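Local coordinates for shikimate dehydrogenase (NADP(+)) (Thermus thermophilus, PDB 2D5C), which catalyses the reversible NADPH-linked reduction of 3-dehydroshikimate to shikimate, the fourth step of chorismate biosynthesis, at residues V203-R208 with L229-W234. Numbering follows the deposited sequence.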
ATOM      1  N   VAL A 203      -8.339 -20.609  23.513  1.00 20.71           N
ATOM      2  CA  VAL A 203      -8.737 -19.404  22.796  1.00 19.44           C
ATOM      3  C   VAL A 203      -9.719 -19.807  21.710  1.00 16.89           C
ATOM      4  O   VAL A 203      -9.520 -20.828  21.050  1.00 20.43           O
ATOM      5  CB  VAL A 203      -7.517 -18.722  22.134  1.00 23.96           C
ATOM      6  CG1 VAL A 203      -7.956 -17.453  21.418  1.00 23.87           C
ATOM      7  CG2 VAL A 203      -6.455 -18.410  23.206  1.00 22.81           C
ATOM      8  N   ASP A 204     -10.795 -19.039  21.557  1.00 20.02           N
ATOM      9  CA  ASP A 204     -11.795 -19.352  20.531  1.00 20.52           C
ATOM     10  C   ASP A 204     -11.887 -18.174  19.565  1.00 24.85           C
ATOM     11  O   ASP A 204     -12.042 -17.033  19.991  1.00 24.78           O
ATOM     12  CB  ASP A 204     -13.176 -19.615  21.176  1.00 26.22           C
ATOM     13  CG  ASP A 204     -14.135 -20.373  20.250  1.00 28.98           C
ATOM     14  OD1 ASP A 204     -13.919 -20.348  19.021  1.00 24.94           O
ATOM     15  OD2 ASP A 204     -15.122 -20.987  20.739  1.00 23.76           O
ATOM     16  N   LEU A 205     -11.763 -18.448  18.266  1.00 22.86           N
ATOM     17  CA  LEU A 205     -11.863 -17.403  17.257  1.00 25.39           C
ATOM     18  C   LEU A 205     -13.333 -17.052  17.009  1.00 24.65           C
ATOM     19  O   LEU A 205     -13.635 -15.960  16.528  1.00 27.10           O
ATOM     20  CB  LEU A 205     -11.212 -17.849  15.936  1.00 23.90           C
ATOM     21  CG  LEU A 205      -9.754 -18.313  15.994  1.00 32.97           C
ATOM     22  CD1 LEU A 205      -9.157 -18.335  14.584  1.00 27.84           C
ATOM     23  CD2 LEU A 205      -8.966 -17.385  16.878  1.00 32.17           C
ATOM     24  N   VAL A 206     -14.231 -17.989  17.315  1.00 22.40           N
ATOM     25  CA  VAL A 206     -15.668 -17.758  17.159  1.00 22.04           C
ATOM     26  C   VAL A 206     -16.072 -16.808  18.280  1.00 26.39           C
ATOM     27  O   VAL A 206     -15.753 -17.057  19.455  1.00 24.78           O
ATOM     28  CB  VAL A 206     -16.491 -19.064  17.319  1.00 25.41           C
ATOM     29  CG1 VAL A 206     -17.997 -18.736  17.418  1.00 25.84           C
ATOM     30  CG2 VAL A 206     -16.234 -19.995  16.142  1.00 23.87           C
ATOM     31  N   TYR A 207     -16.751 -15.718  17.925  1.00 26.29           N
ATOM     32  CA  TYR A 207     -17.199 -14.754  18.928  1.00 27.70           C
ATOM     33  C   TYR A 207     -18.711 -14.492  18.866  1.00 28.19           C
ATOM     34  O   TYR A 207     -19.203 -13.506  19.409  1.00 31.54           O
ATOM     35  CB  TYR A 207     -16.405 -13.443  18.819  1.00 26.74           C
ATOM     36  CG  TYR A 207     -16.429 -12.801  17.453  1.00 30.20           C
ATOM     37  CD1 TYR A 207     -17.559 -12.128  16.997  1.00 32.39           C
ATOM     38  CD2 TYR A 207     -15.326 -12.891  16.605  1.00 30.87           C
ATOM     39  CE1 TYR A 207     -17.594 -11.559  15.724  1.00 39.58           C
ATOM     40  CE2 TYR A 207     -15.349 -12.330  15.337  1.00 31.66           C
ATOM     41  CZ  TYR A 207     -16.482 -11.668  14.901  1.00 42.83           C
ATOM     42  OH  TYR A 207     -16.502 -11.118  13.643  1.00 51.40           O
ATOM     43  N   ARG A 208     -19.431 -15.390  18.199  1.00 31.02           N
ATOM     44  CA  ARG A 208     -20.894 -15.335  18.111  1.00 28.44           C
ATOM     45  C   ARG A 208     -21.421 -16.740  18.352  1.00 30.88           C
ATOM     46  O   ARG A 208     -21.412 -17.579  17.449  1.00 29.70           O
ATOM     47  CB  ARG A 208     -21.360 -14.857  16.730  1.00 37.07           C
ATOM     48  CG  ARG A 208     -21.342 -13.350  16.534  1.00 41.00           C
ATOM     49  CD  ARG A 208     -22.068 -12.970  15.243  1.00 52.61           C
ATOM     50  NE  ARG A 208     -22.190 -11.524  15.072  1.00 59.38           N
ATOM     51  CZ  ARG A 208     -22.943 -10.736  15.836  1.00 63.54           C
ATOM     52  NH1 ARG A 208     -23.652 -11.252  16.832  1.00 64.53           N
ATOM     53  NH2 ARG A 208     -22.982  -9.428  15.608  1.00 61.20           N
ATOM     54  N   LEU A 229     -12.635 -11.733  20.616  1.00 23.56           N
ATOM     55  CA  LEU A 229     -12.606 -10.291  20.400  1.00 25.25           C
ATOM     56  C   LEU A 229     -11.207  -9.666  20.365  1.00 26.17           C
ATOM     57  O   LEU A 229     -10.936  -8.800  19.527  1.00 29.27           O
ATOM     58  CB  LEU A 229     -13.467  -9.565  21.441  1.00 31.20           C
ATOM     59  CG  LEU A 229     -14.985  -9.783  21.403  1.00 34.98           C
ATOM     60  CD1 LEU A 229     -15.649  -8.760  22.330  1.00 32.50           C
ATOM     61  CD2 LEU A 229     -15.516  -9.631  19.984  1.00 30.86           C
ATOM     62  N   PRO A 230     -10.305 -10.073  21.280  1.00 24.34           N
ATOM     63  CA  PRO A 230      -8.974  -9.469  21.229  1.00 25.19           C
ATOM     64  C   PRO A 230      -8.292  -9.681  19.872  1.00 24.67           C
ATOM     65  O   PRO A 230      -7.671  -8.756  19.343  1.00 25.01           O
ATOM     66  CB  PRO A 230      -8.243 -10.151  22.379  1.00 26.75           C
ATOM     67  CG  PRO A 230      -9.362 -10.352  23.383  1.00 25.69           C
ATOM     68  CD  PRO A 230     -10.469 -10.878  22.505  1.00 22.89           C
ATOM     69  N   MET A 231      -8.399 -10.884  19.305  1.00 23.88           N
ATOM     70  CA  MET A 231      -7.781 -11.148  18.000  1.00 20.57           C
ATOM     71  C   MET A 231      -8.488 -10.328  16.922  1.00 23.96           C
ATOM     72  O   MET A 231      -7.849  -9.790  16.016  1.00 23.59           O
ATOM     73  CB  MET A 231      -7.878 -12.632  17.633  1.00 24.77           C
ATOM     74  CG  MET A 231      -7.221 -12.980  16.297  1.00 33.34           C
ATOM     75  SD  MET A 231      -7.304 -14.756  15.945  1.00 39.88           S
ATOM     76  CE  MET A 231      -6.829 -14.803  14.198  1.00 26.54           C
ATOM     77  N   LEU A 232      -9.811 -10.231  17.015  1.00 23.39           N
ATOM     78  CA  LEU A 232     -10.569  -9.473  16.027  1.00 26.44           C
ATOM     79  C   LEU A 232     -10.087  -8.021  16.004  1.00 26.63           C
ATOM     80  O   LEU A 232      -9.877  -7.433  14.936  1.00 26.59           O
ATOM     81  CB  LEU A 232     -12.068  -9.519  16.356  1.00 25.91           C
ATOM     82  CG  LEU A 232     -13.002  -8.786  15.386  1.00 30.23           C
ATOM     83  CD1 LEU A 232     -12.896  -9.400  14.007  1.00 26.22           C
ATOM     84  CD2 LEU A 232     -14.442  -8.876  15.892  1.00 25.56           C
ATOM     85  N   ALA A 233      -9.900  -7.458  17.191  1.00 23.05           N
ATOM     86  CA  ALA A 233      -9.454  -6.069  17.335  1.00 26.56           C
ATOM     87  C   ALA A 233      -8.032  -5.838  16.843  1.00 27.37           C
ATOM     88  O   ALA A 233      -7.748  -4.826  16.191  1.00 27.03           O
ATOM     89  CB  ALA A 233      -9.558  -5.636  18.787  1.00 25.26           C
ATOM     90  N   TRP A 234      -7.131  -6.760  17.162  1.00 24.49           N
ATOM     91  CA  TRP A 234      -5.752  -6.612  16.728  1.00 24.79           C
ATOM     92  C   TRP A 234      -5.567  -6.817  15.227  1.00 26.32           C
ATOM     93  O   TRP A 234      -4.840  -6.049  14.585  1.00 24.89           O
ATOM     94  CB  TRP A 234      -4.847  -7.558  17.517  1.00 22.03           C
ATOM     95  CG  TRP A 234      -4.293  -6.907  18.728  1.00 25.08           C
ATOM     96  CD1 TRP A 234      -4.713  -7.069  20.016  1.00 25.35           C
ATOM     97  CD2 TRP A 234      -3.237  -5.947  18.765  1.00 25.67           C
ATOM     98  NE1 TRP A 234      -3.978  -6.267  20.857  1.00 29.46           N
ATOM     99  CE2 TRP A 234      -3.064  -5.567  20.115  1.00 26.79           C
ATOM    100  CE3 TRP A 234      -2.416  -5.367  17.785  1.00 22.84           C
ATOM    101  CZ2 TRP A 234      -2.105  -4.637  20.514  1.00 28.47           C
ATOM    102  CZ3 TRP A 234      -1.464  -4.441  18.178  1.00 24.21           C
ATOM    103  CH2 TRP A 234      -1.314  -4.085  19.536  1.00 26.31           C
TER
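Leu-205, just past the C-terminal end of strand 201-204 in the parallel Rossmann-type sheet, and Tyr-207, two residues on, meet the first turn of helix 229-244. No hydrogen bond joins the two segments; the contact is apolar and includes one residue each of the cofactor and substrate sites. Asp-204 shapes the turn from within: its OD1 accepts the backbone N-H of Val-206 (N to OD1 2.9 Å), an Asx turn, and also a bond from Asn-177, while OD2 pairs with Thr-212. Leu-205, an NADP(+)-binding residue near Ala-127, has CD2 3.2 Å from SD of Met-231, shorter than an ordinary contact and doubtful in its exact value. The methionine gets there on a fully extended chain, CG anti to N (chi1 -179°), and also touches Asp-100 and Phe-104. Tyr-207 binds shikimate, and its OH lies close to the ligand's O3. Its CG stands between backbone N and carbonyl carbon (chi1 55°), which lays the ring against Leu-232, whose carbonyl O accepts a bond from shikimate-binding Gln-235. Leu-232 CD2 covers one ring face in a CH-pi contact, 3.5 Å above the plane, displaced toward the rim, and 3.6 Å from both CZ and CE2 of Tyr-207. An alanine here, without ring or hydroxyl, would probably leave that methyl facing a gap and the ligand's O3 without its close polar neighbour. Leu-229 CD2 lies 4.1 Å from Tyr-207 CB.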